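Local coordinates for protein Hsp70/Hsp90 co-chaperone CNS1 (Saccharomyces cerevisiae, PDB 6HFM) that acts as a co-chaperone of Hsp90 and Hsp70, stimulating the ATPase of the Hsp70 protein Ssa1, and is represented by its C-terminal wheel domain, at residues D42-M54 with F61-V73. Residues are numbered along the deposited sequence; the frame is centred on the assembly and turned at random.
Sequences DFESQLIYPALIM and FDFVGEVSELTTV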
loop_
_atom_site.group_PDB
_atom_site.type_symbol
_atom_site.label_atom_id
_atom_site.label_comp_id
_atom_site.label_asym_id
_atom_site.label_seq_id
_atom_site.Cartn_x
_atom_site.Cartn_y
_atom_site.Cartn_z
ATOM N N ASP A 42 13.824 -19.714 -0.153
ATOM C CA ASP A 42 14.155 -19.290 -1.515
ATOM C C ASP A 42 13.897 -17.791 -1.659
ATOM O O ASP A 42 12.749 -17.369 -1.769
ATOM C CB ASP A 42 13.322 -20.081 -2.526
ATOM C CG ASP A 42 13.600 -19.694 -3.976
ATOM O OD1 ASP A 42 14.520 -18.891 -4.245
ATOM O OD2 ASP A 42 12.884 -20.212 -4.861
ATOM N N PHE A 43 14.969 -16.996 -1.687
ATOM C CA PHE A 43 14.842 -15.531 -1.789
ATOM C C PHE A 43 14.120 -15.037 -3.064
ATOM O O PHE A 43 13.581 -13.927 -3.062
ATOM C CB PHE A 43 16.216 -14.841 -1.671
ATOM C CG PHE A 43 17.003 -14.811 -2.963
ATOM C CD1 PHE A 43 16.825 -13.774 -3.878
ATOM C CD2 PHE A 43 17.925 -15.809 -3.264
ATOM C CE1 PHE A 43 17.532 -13.744 -5.073
ATOM C CE2 PHE A 43 18.636 -15.780 -4.454
ATOM C CZ PHE A 43 18.443 -14.750 -5.359
ATOM N N GLU A 44 14.162 -15.834 -4.139
ATOM C CA GLU A 44 13.532 -15.524 -5.436
ATOM C C GLU A 44 12.035 -15.735 -5.478
ATOM O O GLU A 44 11.381 -15.254 -6.403
ATOM C CB GLU A 44 14.059 -16.443 -6.549
ATOM C CG GLU A 44 15.437 -16.167 -7.086
ATOM C CD GLU A 44 15.619 -16.819 -8.449
ATOM O OE1 GLU A 44 15.101 -17.949 -8.670
ATOM O OE2 GLU A 44 16.254 -16.189 -9.306
ATOM N N SER A 45 11.503 -16.519 -4.540
ATOM C CA SER A 45 10.066 -16.783 -4.513
ATOM C C SER A 45 9.322 -15.491 -4.198
ATOM O O SER A 45 9.926 -14.493 -3.788
ATOM C CB SER A 45 9.719 -17.898 -3.520
ATOM O OG SER A 45 9.939 -17.530 -2.175
ATOM N N GLN A 46 8.013 -15.501 -4.416
ATOM C CA GLN A 46 7.221 -14.280 -4.280
ATOM C C GLN A 46 7.112 -13.851 -2.822
ATOM O O GLN A 46 6.699 -14.630 -1.967
ATOM C CB GLN A 46 5.826 -14.460 -4.879
ATOM C CG GLN A 46 5.844 -14.698 -6.378
ATOM C CD GLN A 46 4.486 -15.073 -6.938
ATOM O OE1 GLN A 46 3.460 -14.491 -6.570
ATOM N NE2 GLN A 46 4.473 -16.046 -7.848
ATOM N N LEU A 47 7.528 -12.618 -2.551
ATOM C CA LEU A 47 7.269 -11.957 -1.277
ATOM C C LEU A 47 5.789 -11.590 -1.196
ATOM O O LEU A 47 5.232 -11.017 -2.133
ATOM C CB LEU A 47 8.140 -10.712 -1.139
ATOM C CG LEU A 47 8.092 -9.958 0.191
ATOM C CD1 LEU A 47 8.534 -10.822 1.362
ATOM C CD2 LEU A 47 8.939 -8.695 0.116
ATOM N N ILE A 48 5.165 -11.931 -0.070
ATOM C CA ILE A 48 3.730 -11.737 0.144
ATOM C C ILE A 48 3.558 -10.863 1.390
ATOM O O ILE A 48 4.082 -11.201 2.455
ATOM C CB ILE A 48 3.021 -13.090 0.348
ATOM C CG1 ILE A 48 3.167 -13.966 -0.904
ATOM C CG2 ILE A 48 1.541 -12.892 0.647
ATOM C CD1 ILE A 48 2.901 -15.437 -0.670
ATOM N N TYR A 49 2.824 -9.756 1.252
ATOM C CA TYR A 49 2.562 -8.841 2.376
ATOM C C TYR A 49 1.087 -8.433 2.419
ATOM O O TYR A 49 0.400 -8.506 1.401
ATOM C CB TYR A 49 3.466 -7.593 2.344
ATOM C CG TYR A 49 4.044 -7.180 0.997
ATOM C CD1 TYR A 49 3.221 -6.882 -0.081
ATOM C CD2 TYR A 49 5.432 -7.046 0.819
ATOM C CE1 TYR A 49 3.748 -6.502 -1.308
ATOM C CE2 TYR A 49 5.964 -6.656 -0.401
ATOM C CZ TYR A 49 5.120 -6.386 -1.463
ATOM O OH TYR A 49 5.643 -5.991 -2.674
ATOM N N PRO A 50 0.600 -7.996 3.597
ATOM C CA PRO A 50 -0.761 -7.484 3.663
ATOM C C PRO A 50 -0.871 -6.108 3.011
ATOM O O PRO A 50 0.145 -5.453 2.753
ATOM C CB PRO A 50 -1.034 -7.387 5.178
ATOM C CG PRO A 50 0.179 -7.927 5.865
ATOM C CD PRO A 50 1.291 -7.806 4.878
ATOM N N ALA A 51 -2.106 -5.675 2.770
ATOM C CA ALA A 51 -2.387 -4.341 2.238
ATOM C C ALA A 51 -3.548 -3.667 2.955
ATOM O O ALA A 51 -4.599 -4.285 3.181
ATOM C CB ALA A 51 -2.677 -4.411 0.748
ATOM N N LEU A 52 -3.341 -2.398 3.315
ATOM C CA LEU A 52 -4.407 -1.499 3.734
ATOM C C LEU A 52 -4.768 -0.631 2.536
ATOM O O LEU A 52 -3.895 0.023 1.956
ATOM C CB LEU A 52 -3.948 -0.621 4.900
ATOM C CG LEU A 52 -3.729 -1.336 6.230
ATOM C CD1 LEU A 52 -3.029 -0.420 7.222
ATOM C CD2 LEU A 52 -5.047 -1.822 6.816
ATOM N N ILE A 53 -6.048 -0.633 2.158
ATOM C CA ILE A 53 -6.526 0.147 1.016
ATOM C C ILE A 53 -7.467 1.210 1.566
ATOM O O ILE A 53 -8.559 0.895 2.028
ATOM C CB ILE A 53 -7.215 -0.738 -0.053
ATOM C CG1 ILE A 53 -6.257 -1.851 -0.523
ATOM C CG2 ILE A 53 -7.658 0.094 -1.250
ATOM C CD1 ILE A 53 -6.514 -3.189 0.124
ATOM N N MET A 54 -7.021 2.463 1.524
ATOM C CA MET A 54 -7.742 3.587 2.116
ATOM C C MET A 54 -8.589 4.281 1.053
ATOM O O MET A 54 -8.123 4.506 -0.065
ATOM C CB MET A 54 -6.762 4.611 2.704
ATOM C CG MET A 54 -5.635 4.038 3.556
ATOM S SD MET A 54 -6.199 2.995 4.912
ATOM C CE MET A 54 -7.102 4.179 5.905
ATOM N N PHE A 61 -12.060 1.922 4.535
ATOM C CA PHE A 61 -10.861 1.214 4.094
ATOM C C PHE A 61 -11.110 -0.288 4.003
ATOM O O PHE A 61 -12.035 -0.814 4.629
ATOM C CB PHE A 61 -9.639 1.544 4.984
ATOM C CG PHE A 61 -9.639 0.876 6.336
ATOM C CD1 PHE A 61 -8.812 -0.219 6.588
ATOM C CD2 PHE A 61 -10.428 1.366 7.372
ATOM C CE1 PHE A 61 -8.792 -0.829 7.839
ATOM C CE2 PHE A 61 -10.413 0.761 8.626
ATOM C CZ PHE A 61 -9.594 -0.335 8.859
ATOM N N ASP A 62 -10.292 -0.951 3.190
ATOM C CA ASP A 62 -10.295 -2.405 3.067
ATOM C C ASP A 62 -8.979 -2.956 3.592
ATOM O O ASP A 62 -7.964 -2.253 3.626
ATOM C CB ASP A 62 -10.435 -2.840 1.604
ATOM C CG ASP A 62 -11.789 -2.530 1.001
ATOM O OD1 ASP A 62 -12.782 -2.354 1.731
ATOM O OD2 ASP A 62 -11.857 -2.478 -0.245
ATOM N N PHE A 63 -9.013 -4.221 3.991
ATOM C CA PHE A 63 -7.830 -4.964 4.391
ATOM C C PHE A 63 -7.746 -6.246 3.567
ATOM O O PHE A 63 -8.708 -7.013 3.508
ATOM C CB PHE A 63 -7.891 -5.304 5.878
ATOM C CG PHE A 63 -6.758 -6.173 6.347
ATOM C CD1 PHE A 63 -5.474 -5.661 6.435
ATOM C CD2 PHE A 63 -6.972 -7.511 6.687
ATOM C CE1 PHE A 63 -4.420 -6.457 6.860
ATOM C CE2 PHE A 63 -5.922 -8.308 7.119
ATOM C CZ PHE A 63 -4.645 -7.779 7.202
ATOM N N VAL A 64 -6.596 -6.464 2.932
ATOM C CA VAL A 64 -6.331 -7.682 2.169
ATOM C C VAL A 64 -5.135 -8.353 2.835
ATOM O O VAL A 64 -4.048 -7.784 2.873
ATOM C CB VAL A 64 -6.050 -7.359 0.686
ATOM C CG1 VAL A 64 -5.741 -8.621 -0.108
ATOM C CG2 VAL A 64 -7.246 -6.642 0.070
ATOM N N GLY A 65 -5.345 -9.556 3.369
ATOM C CA GLY A 65 -4.332 -10.231 4.173
ATOM C C GLY A 65 -3.059 -10.610 3.444
ATOM O O GLY A 65 -1.981 -10.587 4.047
ATOM N N GLU A 66 -3.186 -10.967 2.162
ATOM C CA GLU A 66 -2.057 -11.415 1.333
ATOM C C GLU A 66 -2.113 -10.815 -0.072
ATOM O O GLU A 66 -3.076 -11.030 -0.815
ATOM C CB GLU A 66 -2.059 -12.940 1.218
ATOM C CG GLU A 66 -1.793 -13.656 2.529
ATOM C CD GLU A 66 -1.670 -15.160 2.375
ATOM O OE1 GLU A 66 -2.057 -15.706 1.317
ATOM O OE2 GLU A 66 -1.164 -15.799 3.321
ATOM N N VAL A 67 -1.074 -10.055 -0.416
ATOM C CA VAL A 67 -0.868 -9.521 -1.759
ATOM C C VAL A 67 0.550 -9.879 -2.182
ATOM O O VAL A 67 1.503 -9.536 -1.489
ATOM C CB VAL A 67 -1.026 -7.981 -1.782
ATOM C CG1 VAL A 67 -0.739 -7.416 -3.171
ATOM C CG2 VAL A 67 -2.426 -7.581 -1.326
ATOM N N SER A 68 0.688 -10.560 -3.320
ATOM C CA SER A 68 2.011 -10.858 -3.871
ATOM C C SER A 68 2.660 -9.605 -4.439
ATOM O O SER A 68 1.993 -8.787 -5.069
ATOM C CB SER A 68 1.918 -11.896 -4.993
ATOM O OG SER A 68 3.149 -11.975 -5.695
ATOM N N GLU A 69 3.980 -9.497 -4.264
ATOM C CA GLU A 69 4.773 -8.418 -4.874
ATOM C C GLU A 69 4.674 -8.349 -6.409
ATOM O O GLU A 69 4.919 -7.301 -6.991
ATOM C CB GLU A 69 6.248 -8.553 -4.482
ATOM C CG GLU A 69 6.946 -9.756 -5.099
ATOM C CD GLU A 69 8.372 -9.929 -4.636
ATOM O OE1 GLU A 69 9.001 -8.944 -4.190
ATOM O OE2 GLU A 69 8.870 -11.076 -4.708
ATOM N N LEU A 70 4.360 -9.472 -7.060
ATOM C CA LEU A 70 4.185 -9.493 -8.518
ATOM C C LEU A 70 2.816 -8.994 -8.995
ATOM O O LEU A 70 2.595 -8.861 -10.204
ATOM C CB LEU A 70 4.446 -10.901 -9.064
ATOM C CG LEU A 70 5.841 -11.483 -8.809
ATOM C CD1 LEU A 70 5.932 -12.846 -9.471
ATOM C CD2 LEU A 70 6.950 -10.576 -9.321
ATOM N N THR A 71 1.901 -8.731 -8.062
ATOM C CA THR A 71 0.611 -8.106 -8.374
ATOM C C THR A 71 0.832 -6.675 -8.879
ATOM O O THR A 71 1.645 -5.935 -8.311
ATOM C CB THR A 71 -0.288 -8.050 -7.121
ATOM O OG1 THR A 71 -0.360 -9.341 -6.509
ATOM C CG2 THR A 71 -1.703 -7.604 -7.469
ATOM N N THR A 72 0.121 -6.285 -9.938
ATOM C CA THR A 72 0.157 -4.896 -10.401
ATOM C C THR A 72 -0.842 -4.041 -9.631
ATOM O O THR A 72 -1.790 -4.547 -9.034
ATOM C CB THR A 72 -0.143 -4.743 -11.906
ATOM O OG1 THR A 72 -1.479 -5.180 -12.185
ATOM C CG2 THR A 72 0.871 -5.530 -12.741
ATOM N N VAL A 73 -0.617 -2.733 -9.677
ATOM C CA VAL A 73 -1.534 -1.775 -9.059
ATOM C C VAL A 73 -2.943 -1.968 -9.647
ATOM O O VAL A 73 -3.922 -2.064 -8.896
ATOM C CB VAL A 73 -1.023 -0.327 -9.240
ATOM C CG1 VAL A 73 -2.088 0.692 -8.841
ATOM C CG2 VAL A 73 0.262 -0.115 -8.444
HETATM O O HOH W 1 9.346 -12.885 -6.759
HETATM O O HOH W 2 8.567 -6.397 -3.044
#
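E69 lies against L47 and Y49 at the open end of an antiparallel β hairpin of the wheel domain, away from its connecting turn. Its CG stands between its own backbone N and carbonyl carbon (chi1 69°), and the extended chain beyond spans to L47, where OE2 accepts the backbone N of L47 at 3.0 Å from above the carboxylate plane. The backbone N of E69 returns a bond to L47 O. The Y49 ring crosses E69 nearly perpendicularly, its plane 85° from the carboxylate; OH touches E69 CB at 3.2 Å. Glutamate suits this place because its oxygens divide the work: OE1 pairs with R16 and takes a proton from a water that lies in the Y49 ring plane and bonds OH.

Nearby, S68 OG donates to Q46 OE1 (2.7 Å) while accepting L70 N in an ST turn. L70 CD1 packs on the aliphatic part of Q46.

Y49 with V67, A51 with V64 and I53 with D62 each exchange two N-H...O bonds. Between the first two pairs is a β bulge: G65 and E66 stand against P50 alone, and proline, lacking an N-H, fits where none is donated across. P50 CB meets F63 CE1 at 3.9 Å. Small A51 fits CB against V67 CG2, and I53 CD1 reaches V64 CG2 at 3.5 Å. On the other face L52 CD2 meets the F63 ring edge and touches F61, while M54, bent at chi2 and chi3, sets its sulfur obliquely to F61 in a Met-aromatic contact.

Backbone bonds and apolar packing thus join the strands, while a buried glutamate, its charge probably stabilised by R16, ties the S68-T71 turn to L47.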